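Local coordinates for prophage MuSo2, 43 kDa tail protein (Shewanella oneidensis, PDB 3CDD), which probably serves as a trimeric hub component of the baseplate of a Mu-like contractile phage tail, at residues M31-D36 / V93-T99; S191-G195 / I308-M312; D240-S244 / G269-R273. One frame throughout, in Å; residues are numbered along the deposited sequence.

Contact 1 of 3, residues M31-D36 / V93-T99; sequences MSGAFD and VSGRDKT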
HETATM    1  N   MSE A  31       3.621   6.625 -19.326  1.00 32.93           N
HETATM    2  CA  MSE A  31       2.943   7.458 -20.337  1.00 32.18           C
HETATM    3  C   MSE A  31       2.323   8.707 -19.722  1.00 32.03           C
HETATM    4  O   MSE A  31       1.561   8.595 -18.769  1.00 32.10           O
HETATM    5  CB  MSE A  31       1.870   6.671 -21.100  1.00 31.55           C
HETATM    6  CG  MSE A  31       1.174   7.473 -22.263  1.00 31.53           C
HETATM    7 SE   MSE A  31       2.373   8.183 -23.641  0.50 24.10          SE
HETATM    8  CE  MSE A  31       3.037   6.457 -24.231  1.00 25.35           C
ATOM      9  N   SER A  32       2.700   9.876 -20.258  1.00 31.32           N
ATOM     10  CA  SER A  32       2.107  11.186 -19.935  1.00 30.79           C
ATOM     11  C   SER A  32       2.795  11.992 -18.815  1.00 30.46           C
ATOM     12  O   SER A  32       2.452  13.168 -18.583  1.00 31.19           O
ATOM     13  CB  SER A  32       0.576  11.112 -19.751  1.00 30.79           C
ATOM     14  OG  SER A  32       0.176  10.803 -18.419  1.00 30.13           O
ATOM     15  N   GLY A  33       3.762  11.372 -18.143  1.00 29.47           N
ATOM     16  CA  GLY A  33       4.547  12.022 -17.096  1.00 28.57           C
ATOM     17  C   GLY A  33       3.674  12.766 -16.106  1.00 28.33           C
ATOM     18  O   GLY A  33       2.620  12.273 -15.718  1.00 27.48           O
ATOM     19  N   ALA A  34       4.086  13.963 -15.700  1.00 27.66           N
ATOM     20  CA  ALA A  34       3.367  14.630 -14.611  1.00 27.18           C
ATOM     21  C   ALA A  34       3.838  16.036 -14.433  1.00 27.48           C
ATOM     22  O   ALA A  34       4.997  16.331 -14.665  1.00 27.30           O
ATOM     23  CB  ALA A  34       3.564  13.833 -13.272  1.00 27.31           C
ATOM     24  N   PHE A  35       2.934  16.912 -14.008  1.00 27.92           N
ATOM     25  CA  PHE A  35       3.339  18.194 -13.452  1.00 28.46           C
ATOM     26  C   PHE A  35       2.615  18.467 -12.133  1.00 29.15           C
ATOM     27  O   PHE A  35       1.499  18.016 -11.929  1.00 28.65           O
ATOM     28  CB  PHE A  35       3.169  19.359 -14.461  1.00 28.02           C
ATOM     29  CG  PHE A  35       1.739  19.663 -14.845  1.00 27.04           C
ATOM     30  CD1 PHE A  35       0.987  20.592 -14.112  1.00 27.16           C
ATOM     31  CD2 PHE A  35       1.162  19.069 -15.960  1.00 25.91           C
ATOM     32  CE1 PHE A  35      -0.311  20.902 -14.451  1.00 27.27           C
ATOM     33  CE2 PHE A  35      -0.169  19.380 -16.321  1.00 27.46           C
ATOM     34  CZ  PHE A  35      -0.901  20.281 -15.560  1.00 26.75           C
ATOM     35  N   ASP A  36       3.276  19.201 -11.237  0.50 29.53           N
ATOM     36  CA  ASP A  36       2.681  19.651  -9.977  0.50 29.59           C
ATOM     37  C   ASP A  36       3.257  21.035  -9.682  0.50 29.66           C
ATOM     38  O   ASP A  36       4.483  21.204  -9.606  0.50 28.91           O
ATOM     39  CB  ASP A  36       3.028  18.688  -8.837  0.50 29.90           C
ATOM     40  CG  ASP A  36       1.861  18.451  -7.851  0.50 31.32           C
ATOM     41  OD1 ASP A  36       1.099  19.388  -7.496  0.50 31.11           O
ATOM     42  OD2 ASP A  36       1.719  17.285  -7.420  0.50 33.95           O
ATOM     43  N   VAL A  93      -1.959  23.002  -8.532  1.00 29.19           N
ATOM     44  CA  VAL A  93      -2.562  22.160  -9.552  1.00 28.71           C
ATOM     45  C   VAL A  93      -1.625  20.979  -9.820  1.00 28.67           C
ATOM     46  O   VAL A  93      -0.393  21.056  -9.603  1.00 28.28           O
ATOM     47  CB  VAL A  93      -2.811  22.931 -10.872  1.00 28.76           C
ATOM     48  CG1 VAL A  93      -3.965  23.925 -10.711  1.00 28.27           C
ATOM     49  CG2 VAL A  93      -1.534  23.646 -11.342  1.00 28.69           C
ATOM     50  N   SER A  94      -2.225  19.887 -10.263  1.00 28.17           N
ATOM     51  CA  SER A  94      -1.511  18.698 -10.713  0.50 28.14           C
ATOM     52  C   SER A  94      -2.131  18.268 -12.033  1.00 27.83           C
ATOM     53  O   SER A  94      -3.274  18.628 -12.320  1.00 27.29           O
ATOM     54  CB  SER A  94      -1.677  17.583  -9.686  0.50 28.40           C
ATOM     55  OG  SER A  94      -0.722  16.560  -9.874  0.50 29.90           O
ATOM     56  N   GLY A  95      -1.396  17.489 -12.813  1.00 27.81           N
ATOM     57  CA  GLY A  95      -1.906  16.954 -14.069  1.00 27.83           C
ATOM     58  C   GLY A  95      -0.857  16.143 -14.801  1.00 27.79           C
ATOM     59  O   GLY A  95       0.187  15.774 -14.256  1.00 26.89           O
ATOM     60  N   ARG A  96      -1.131  15.918 -16.068  1.00 28.16           N
ATOM     61  CA  ARG A  96      -0.340  15.027 -16.914  1.00 27.64           C
ATOM     62  C   ARG A  96      -0.362  15.668 -18.308  1.00 28.14           C
ATOM     63  O   ARG A  96      -1.164  16.574 -18.566  1.00 27.85           O
ATOM     64  CB  ARG A  96      -1.012  13.653 -16.941  1.00 27.13           C
ATOM     65  CG  ARG A  96      -0.862  12.845 -15.642  1.00 27.38           C
ATOM     66  CD  ARG A  96      -1.773  11.618 -15.573  1.00 26.47           C
ATOM     67  NE  ARG A  96      -3.194  11.988 -15.547  1.00 25.92           N
ATOM     68  CZ  ARG A  96      -4.180  11.145 -15.832  1.00 25.29           C
ATOM     69  NH1 ARG A  96      -3.900   9.877 -16.136  1.00 25.94           N
ATOM     70  NH2 ARG A  96      -5.439  11.565 -15.827  1.00 22.90           N
ATOM     71  N   ASP A  97       0.504  15.203 -19.205  1.00 28.29           N
ATOM     72  CA  ASP A  97       0.470  15.686 -20.580  1.00 28.56           C
ATOM     73  C   ASP A  97      -0.749  15.109 -21.334  1.00 28.15           C
ATOM     74  O   ASP A  97      -1.439  14.242 -20.805  1.00 28.89           O
ATOM     75  CB  ASP A  97       1.855  15.518 -21.271  1.00 28.49           C
ATOM     76  CG  ASP A  97       2.020  14.218 -22.049  1.00 30.30           C
ATOM     77  OD1 ASP A  97       1.073  13.391 -22.179  1.00 25.98           O
ATOM     78  OD2 ASP A  97       3.151  14.053 -22.568  1.00 30.56           O
ATOM     79  N   LYS A  98      -1.031  15.624 -22.532  1.00 27.39           N
ATOM     80  CA  LYS A  98      -2.229  15.254 -23.319  1.00 26.91           C
ATOM     81  C   LYS A  98      -2.482  13.754 -23.469  1.00 26.24           C
ATOM     82  O   LYS A  98      -3.641  13.320 -23.500  1.00 26.02           O
ATOM     83  CB  LYS A  98      -2.164  15.873 -24.726  1.00 26.78           C
ATOM     84  CG  LYS A  98      -2.398  17.371 -24.777  1.00 26.76           C
ATOM     85  CD  LYS A  98      -2.195  17.923 -26.193  1.00 27.24           C
ATOM     86  CE  LYS A  98      -3.166  17.279 -27.162  1.00 29.81           C
ATOM     87  NZ  LYS A  98      -3.328  18.077 -28.424  1.00 33.26           N
ATOM     88  N   THR A  99      -1.407  12.966 -23.567  1.00 25.92           N
ATOM     89  CA  THR A  99      -1.537  11.512 -23.776  1.00 25.87           C
ATOM     90  C   THR A  99      -2.243  10.805 -22.613  1.00 26.61           C
ATOM     91  O   THR A  99      -2.594   9.632 -22.718  1.00 25.70           O
ATOM     92  CB  THR A  99      -0.189  10.825 -24.083  1.00 26.31           C
ATOM     93  OG1 THR A  99       0.725  11.032 -22.996  1.00 26.37           O
ATOM     94  CG2 THR A  99       0.422  11.360 -25.392  1.00 26.43           C
TER
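Phe35 and Gly95 face each other as a hydrogen-bonded pair of antiparallel strands, 34-42 and 88-97, in the N-terminal GpP-like domain, a member of the phage barrel clan. Phe35 N gives a bond of 3.0 Å to Gly95 O, reaching it from above the carbonyl plane. Gly95 N returns one to Phe35 O, and Asp36 and Ser94 form the next, non-hydrogen-bonded pair.

The Phe35 side chain can be followed outward. From CB, chi1 of 66° sets CG between the backbone N and carbonyl carbon, which folds the ring back over the opposing strand. CD1 and CE1 lie nearest Gly95 N, which stands over the centre of the ring face, 3.8 Å above its plane. CD2 and CE2 lie against the carbonyl carbon of Gly95. CZ sits 3.8 Å from Gly95 CA, which makes a CH-pi contact with the ring. Val93 CG2 lies at the ring edge, near its plane, 4.3 Å from CE1. Ile73 of strand 70-84 also packs on the ring.

Past the last bridge, where 31-33 is loop, Asp97 N donates to Ser32 O at 2.9 Å, nearly straight and on a lone pair. Arg96 lays its CB, CG and CD along Ser32 OG; its guanidinium goes on to salt bridges with Asp78 and Asp104. Asp97 precedes the turn into helix 100-104, and its OD1 accepts a capping bond from Thr99 N. The same oxygen also receives Thr99 OG1, through its syn lone pair. The Thr99 hydroxyl in turn packs against Ser32 CB at 3.2 Å and the selenium of Met31 at 3.4 Å.

Contact 2 of 3, residues S191-G195 / I308-M312; sequences SLILG and IDEIM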
ATOM      1  N   SER A 191      28.363  14.704 -20.805  1.00 32.40           N
ATOM      2  CA  SER A 191      28.611  13.585 -19.900  1.00 31.96           C
ATOM      3  C   SER A 191      28.229  13.963 -18.481  1.00 32.35           C
ATOM      4  O   SER A 191      28.271  15.140 -18.113  1.00 32.59           O
ATOM      5  CB  SER A 191      30.087  13.193 -19.938  1.00 32.29           C
ATOM      6  OG  SER A 191      30.441  12.729 -21.220  1.00 29.57           O
ATOM      7  N   LEU A 192      27.842  12.963 -17.696  1.00 31.82           N
ATOM      8  CA  LEU A 192      27.678  13.127 -16.274  1.00 32.43           C
ATOM      9  C   LEU A 192      28.948  12.610 -15.589  1.00 33.25           C
ATOM     10  O   LEU A 192      29.167  11.397 -15.499  1.00 33.23           O
ATOM     11  CB  LEU A 192      26.438  12.363 -15.790  1.00 31.61           C
ATOM     12  CG  LEU A 192      25.061  12.886 -16.234  1.00 31.42           C
ATOM     13  CD1 LEU A 192      23.991  11.773 -16.144  1.00 31.71           C
ATOM     14  CD2 LEU A 192      24.619  14.079 -15.367  1.00 29.28           C
ATOM     15  N   ILE A 193      29.766  13.540 -15.108  1.00 33.76           N
ATOM     16  CA  ILE A 193      31.097  13.233 -14.586  1.00 35.13           C
ATOM     17  C   ILE A 193      31.174  13.578 -13.099  1.00 36.06           C
ATOM     18  O   ILE A 193      31.073  14.752 -12.713  1.00 35.91           O
ATOM     19  CB  ILE A 193      32.215  14.005 -15.377  1.00 34.78           C
ATOM     20  CG1 ILE A 193      32.076  13.765 -16.877  1.00 34.90           C
ATOM     21  CG2 ILE A 193      33.618  13.590 -14.901  1.00 35.56           C
ATOM     22  CD1 ILE A 193      32.691  14.860 -17.769  1.00 35.27           C
ATOM     23  N   LEU A 194      31.308  12.531 -12.278  1.00 37.20           N
ATOM     24  CA  LEU A 194      31.614  12.656 -10.854  1.00 37.98           C
ATOM     25  C   LEU A 194      32.772  13.630 -10.611  1.00 38.36           C
ATOM     26  O   LEU A 194      33.897  13.415 -11.096  1.00 38.48           O
ATOM     27  CB  LEU A 194      31.947  11.275 -10.274  1.00 38.03           C
ATOM     28  CG  LEU A 194      32.369  11.142  -8.812  1.00 37.58           C
ATOM     29  CD1 LEU A 194      31.335  11.758  -7.909  1.00 37.78           C
ATOM     30  CD2 LEU A 194      32.525   9.683  -8.479  1.00 38.18           C
ATOM     31  N   GLY A 195      32.480  14.704  -9.877  1.00 38.86           N
ATOM     32  CA  GLY A 195      33.457  15.768  -9.627  1.00 39.15           C
ATOM     33  C   GLY A 195      33.377  16.965 -10.568  1.00 39.66           C
ATOM     34  O   GLY A 195      34.103  17.959 -10.385  1.00 39.85           O
ATOM     35  N   ILE A 308      30.583   8.601 -15.952  1.00 33.23           N
ATOM     36  CA  ILE A 308      31.824   8.215 -15.250  1.00 34.08           C
ATOM     37  C   ILE A 308      31.593   8.421 -13.758  1.00 34.43           C
ATOM     38  O   ILE A 308      31.533   9.560 -13.288  1.00 34.96           O
ATOM     39  CB  ILE A 308      33.071   9.039 -15.688  1.00 33.98           C
ATOM     40  CG1 ILE A 308      33.100   9.265 -17.207  1.00 34.35           C
ATOM     41  CG2 ILE A 308      34.365   8.371 -15.172  1.00 34.44           C
ATOM     42  CD1 ILE A 308      34.294  10.114 -17.707  1.00 34.60           C
ATOM     43  N   ASP A 309      31.434   7.326 -13.022  1.00 34.41           N
ATOM     44  CA  ASP A 309      31.113   7.409 -11.605  1.00 34.31           C
ATOM     45  C   ASP A 309      31.783   6.257 -10.856  1.00 34.44           C
ATOM     46  O   ASP A 309      31.284   5.130 -10.841  1.00 33.77           O
ATOM     47  CB  ASP A 309      29.593   7.402 -11.400  1.00 34.45           C
ATOM     48  CG  ASP A 309      29.182   7.765  -9.973  1.00 34.86           C
ATOM     49  OD1 ASP A 309      29.967   7.540  -9.018  1.00 33.10           O
ATOM     50  OD2 ASP A 309      28.052   8.271  -9.801  1.00 35.32           O
ATOM     51  N   GLU A 310      32.911   6.592 -10.234  1.00 34.82           N
ATOM     52  CA  GLU A 310      33.784   5.690  -9.506  1.00 36.45           C
ATOM     53  C   GLU A 310      33.109   5.217  -8.229  1.00 36.59           C
ATOM     54  O   GLU A 310      33.255   4.069  -7.856  1.00 36.14           O
ATOM     55  CB  GLU A 310      35.075   6.459  -9.160  1.00 36.13           C
ATOM     56  CG  GLU A 310      36.317   5.646  -8.974  1.00 38.34           C
ATOM     57  CD  GLU A 310      37.557   6.501  -8.595  1.00 38.25           C
ATOM     58  OE1 GLU A 310      37.467   7.746  -8.488  1.00 39.92           O
ATOM     59  OE2 GLU A 310      38.631   5.909  -8.400  1.00 42.07           O
ATOM     60  N   ILE A 311      32.371   6.109  -7.561  1.00 37.57           N
ATOM     61  CA  ILE A 311      31.711   5.779  -6.286  1.00 38.70           C
ATOM     62  C   ILE A 311      30.675   4.662  -6.471  1.00 40.35           C
ATOM     63  O   ILE A 311      30.663   3.668  -5.732  1.00 40.02           O
ATOM     64  CB  ILE A 311      31.021   7.027  -5.647  1.00 38.37           C
ATOM     65  CG1 ILE A 311      32.074   8.026  -5.141  1.00 37.37           C
ATOM     66  CG2 ILE A 311      30.078   6.596  -4.514  1.00 37.55           C
ATOM     67  CD1 ILE A 311      31.552   9.427  -4.955  1.00 35.26           C
HETATM   68  N   MSE A 312      29.844   4.845  -7.489  1.00 42.09           N
HETATM   69  CA  MSE A 312      28.736   3.960  -7.819  1.00 45.72           C
HETATM   70  C   MSE A 312      29.206   2.709  -8.561  1.00 44.25           C
HETATM   71  O   MSE A 312      28.672   1.599  -8.355  1.00 44.41           O
HETATM   72  CB  MSE A 312      27.753   4.742  -8.682  1.00 45.01           C
HETATM   73  CG  MSE A 312      26.357   4.246  -8.631  1.00 48.68           C
HETATM   74 SE   MSE A 312      25.072   5.661  -8.274  1.00 53.73          SE
HETATM   75  CE  MSE A 312      25.744   6.359  -6.599  1.00 51.16           C
TER
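Leu194 reaches across to Asp309, Glu310 and Ile311 with the end of its side chain. Its CG stands anti to the backbone N (chi1 177°), which carries the two methyls out over the turn that follows Asp309. CD2 does most of the touching. It lies 3.4 Å from Asp309 OD1 and 3.6 Å from Glu310 N, and it meets Ile311 CD1 at 3.7 Å. CD1 touches the same Ile311 methyl, with the two side chains crossing at about a right angle. Closer in, Leu194 CB rests 3.5 Å from Ile308 O.

Ile308 is held mainly through its backbone. Its N donates to Leu192 O at 3.2 Å, and its O accepts from Leu194 N at 3.1 Å, almost in line with the carbonyl. These two bonds bracket Ile193, the parallel bridge partner of Ile308. Short strand 192-193 is thereby added beside strand 304-309, whose segment belongs to the fourth GpP domain, another member of the phage barrel clan. On the face shared by the two isoleucines, Ile193 CG1 comes 4.4 Å from Ile308 CD1.

Asp309 shapes the turn that Leu194 covers. Its OD1 accepts from Met312 N, an Asx motif, with the donor 60° out of the carboxylate plane. The other oxygen, OD2, bonds Tyr285 and also Tyr84 of the third subunit. Tyr50 of that subunit packs on Leu194.

Contact 3 of 3, residues D240-S244 / G269-R273; sequences DVTDS and GQWER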
ATOM      1  N   ASP A 240      14.735 -22.412 -21.957  1.00 36.44           N
ATOM      2  CA  ASP A 240      15.583 -21.742 -20.979  1.00 37.04           C
ATOM      3  C   ASP A 240      16.237 -20.512 -21.574  1.00 36.74           C
ATOM      4  O   ASP A 240      16.747 -20.551 -22.687  1.00 37.04           O
ATOM      5  CB  ASP A 240      16.695 -22.669 -20.479  1.00 37.49           C
ATOM      6  CG  ASP A 240      16.167 -23.904 -19.787  1.00 37.82           C
ATOM      7  OD1 ASP A 240      15.081 -23.836 -19.178  1.00 37.47           O
ATOM      8  OD2 ASP A 240      16.851 -24.946 -19.851  1.00 39.43           O
ATOM      9  N   VAL A 241      16.210 -19.425 -20.817  1.00 36.73           N
ATOM     10  CA  VAL A 241      17.025 -18.248 -21.090  1.00 36.09           C
ATOM     11  C   VAL A 241      17.950 -18.010 -19.893  1.00 35.76           C
ATOM     12  O   VAL A 241      17.498 -17.749 -18.778  1.00 35.71           O
ATOM     13  CB  VAL A 241      16.156 -17.005 -21.386  1.00 36.29           C
ATOM     14  CG1 VAL A 241      17.014 -15.742 -21.436  1.00 36.20           C
ATOM     15  CG2 VAL A 241      15.385 -17.201 -22.699  1.00 35.43           C
ATOM     16  N   THR A 242      19.248 -18.129 -20.144  1.00 35.26           N
ATOM     17  CA  THR A 242      20.265 -17.946 -19.133  1.00 34.94           C
ATOM     18  C   THR A 242      20.579 -16.464 -18.921  1.00 34.38           C
ATOM     19  O   THR A 242      20.573 -15.661 -19.862  1.00 34.54           O
ATOM     20  CB  THR A 242      21.560 -18.724 -19.483  1.00 34.64           C
ATOM     21  OG1 THR A 242      22.412 -18.761 -18.337  1.00 36.53           O
ATOM     22  CG2 THR A 242      22.327 -18.048 -20.624  1.00 35.51           C
ATOM     23  N   ASP A 243      20.825 -16.102 -17.671  1.00 33.79           N
ATOM     24  CA  ASP A 243      21.400 -14.808 -17.360  1.00 32.86           C
ATOM     25  C   ASP A 243      22.734 -15.083 -16.687  1.00 32.94           C
ATOM     26  O   ASP A 243      22.793 -15.436 -15.496  1.00 32.03           O
ATOM     27  CB  ASP A 243      20.475 -13.990 -16.457  1.00 32.67           C
ATOM     28  CG  ASP A 243      21.064 -12.625 -16.092  1.00 32.76           C
ATOM     29  OD1 ASP A 243      22.241 -12.337 -16.416  1.00 31.82           O
ATOM     30  OD2 ASP A 243      20.340 -11.827 -15.467  1.00 33.52           O
ATOM     31  N   SER A 244      23.795 -14.911 -17.462  1.00 32.72           N
ATOM     32  CA  SER A 244      25.153 -15.223 -17.048  1.00 33.51           C
ATOM     33  C   SER A 244      25.757 -14.229 -16.048  1.00 33.84           C
ATOM     34  O   SER A 244      26.841 -14.475 -15.507  1.00 33.86           O
ATOM     35  CB  SER A 244      26.039 -15.293 -18.286  1.00 33.28           C
ATOM     36  OG  SER A 244      25.952 -14.063 -18.980  1.00 34.44           O
ATOM     37  N   GLY A 269      11.252 -15.388 -22.673  1.00 39.82           N
ATOM     38  CA  GLY A 269      12.308 -15.563 -21.683  1.00 39.85           C
ATOM     39  C   GLY A 269      13.323 -14.436 -21.747  1.00 39.96           C
ATOM     40  O   GLY A 269      13.753 -13.934 -20.717  1.00 39.95           O
ATOM     41  N   GLN A 270      13.704 -14.047 -22.966  1.00 40.08           N
ATOM     42  CA  GLN A 270      14.643 -12.944 -23.187  1.00 40.18           C
ATOM     43  C   GLN A 270      14.072 -11.626 -22.680  1.00 40.10           C
ATOM     44  O   GLN A 270      14.790 -10.838 -22.063  1.00 39.55           O
ATOM     45  CB  GLN A 270      14.992 -12.819 -24.670  1.00 40.32           C
ATOM     46  CG  GLN A 270      16.012 -13.826 -25.166  1.00 40.90           C
ATOM     47  CD  GLN A 270      16.027 -13.940 -26.680  1.00 42.16           C
ATOM     48  OE1 GLN A 270      15.731 -12.977 -27.399  1.00 41.96           O
ATOM     49  NE2 GLN A 270      16.373 -15.125 -27.175  1.00 42.56           N
ATOM     50  N   TRP A 271      12.785 -11.401 -22.953  1.00 40.28           N
ATOM     51  CA  TRP A 271      12.044 -10.259 -22.417  1.00 40.73           C
ATOM     52  C   TRP A 271      12.047 -10.281 -20.887  1.00 40.85           C
ATOM     53  O   TRP A 271      12.100  -9.228 -20.241  1.00 40.75           O
ATOM     54  CB  TRP A 271      10.600 -10.250 -22.948  1.00 41.34           C
ATOM     55  CG  TRP A 271       9.643  -9.433 -22.111  1.00 42.03           C
ATOM     56  CD1 TRP A 271       9.098  -9.791 -20.902  1.00 42.72           C
ATOM     57  CD2 TRP A 271       9.128  -8.127 -22.409  1.00 41.66           C
ATOM     58  NE1 TRP A 271       8.282  -8.786 -20.435  1.00 43.35           N
ATOM     59  CE2 TRP A 271       8.278  -7.758 -21.341  1.00 41.95           C
ATOM     60  CE3 TRP A 271       9.299  -7.234 -23.476  1.00 43.16           C
ATOM     61  CZ2 TRP A 271       7.606  -6.529 -21.304  1.00 42.38           C
ATOM     62  CZ3 TRP A 271       8.618  -6.002 -23.444  1.00 42.81           C
ATOM     63  CH2 TRP A 271       7.787  -5.665 -22.362  1.00 42.67           C
ATOM     64  N   GLU A 272      11.990 -11.486 -20.322  1.00 40.47           N
ATOM     65  CA  GLU A 272      11.920 -11.666 -18.886  1.00 40.67           C
ATOM     66  C   GLU A 272      13.241 -11.312 -18.213  1.00 40.65           C
ATOM     67  O   GLU A 272      13.250 -10.620 -17.186  1.00 40.54           O
ATOM     68  CB  GLU A 272      11.517 -13.098 -18.549  1.00 40.44           C
ATOM     69  CG  GLU A 272      10.566 -13.177 -17.380  1.00 41.26           C
ATOM     70  CD  GLU A 272       9.171 -12.711 -17.741  1.00 41.73           C
ATOM     71  OE1 GLU A 272       8.499 -13.397 -18.541  1.00 41.52           O
ATOM     72  OE2 GLU A 272       8.746 -11.661 -17.216  1.00 42.50           O
ATOM     73  N   ARG A 273      14.345 -11.789 -18.803  1.00 40.71           N
ATOM     74  CA  ARG A 273      15.705 -11.448 -18.359  1.00 40.66           C
ATOM     75  C   ARG A 273      15.928  -9.938 -18.464  1.00 40.38           C
ATOM     76  O   ARG A 273      16.446  -9.308 -17.542  1.00 39.93           O
ATOM     77  CB  ARG A 273      16.759 -12.200 -19.188  1.00 40.52           C
ATOM     78  CG  ARG A 273      18.205 -11.861 -18.824  1.00 40.83           C
ATOM     79  CD  ARG A 273      19.210 -12.536 -19.737  1.00 40.93           C
ATOM     80  NE  ARG A 273      19.029 -12.138 -21.131  1.00 42.82           N
ATOM     81  CZ  ARG A 273      19.423 -12.860 -22.181  1.00 43.64           C
ATOM     82  NH1 ARG A 273      20.036 -14.027 -22.000  1.00 44.00           N
ATOM     83  NH2 ARG A 273      19.196 -12.424 -23.413  1.00 41.36           N
TER
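Strand 240-242 runs beside helix 269-273 with their axes 8.1 Å apart at closest approach and their directions 32° apart. Val241 points at the helix and fits against its backbone. CG2 lies 3.6 Å from both Gly269 C and Gln270 N. Gly269 has no side chain, and CG2 rests directly on its backbone. The other methyl, CG1, sits over one face of the Arg273 guanidinium, 3.5 Å from NH1 and offset toward the rim.

Arg273 reaches back to the strand. CG is anti to the backbone N, chi1 178°, and the chain then bends at chi3, bringing NH1 to Thr242 O. This hydrogen bond is 2.7 Å long. The oxygen lies in the guanidinium plane, so one group offers its edge to a carbonyl and a face to a methyl. On the way, Arg273 CD passes 3.8 Å from Asp243 CB. The Asp243 carboxylate instead pairs with Arg210 and accepts from Glu245 N.

The strand is at one border of a three-stranded mixed sheet within this chain, bonded to strand 213-217. Helix 262-278 also meets that neighbour, where Phe214 packs against Glu272 and Arg273.

In the fold
The three contacts lie well apart, with centres 30 to 34 Å from one another. Contact 1 is nearest the middle of the chain, about 10 Å from its centre; contacts 2 and 3 are about 24 and 25 Å out. All three are partly buried. Contacts 1 and 2 are both backbone pairings between strands, antiparallel in the first and parallel in the second. Contact 3 instead sets a strand of a separate small sheet on a helix, and a single side-chain-to-backbone bond joins them. Along the chain, contact 3 is nested inside the loop closed by contact 2. Other subunits reach contacts 1 and 2 but not contact 3.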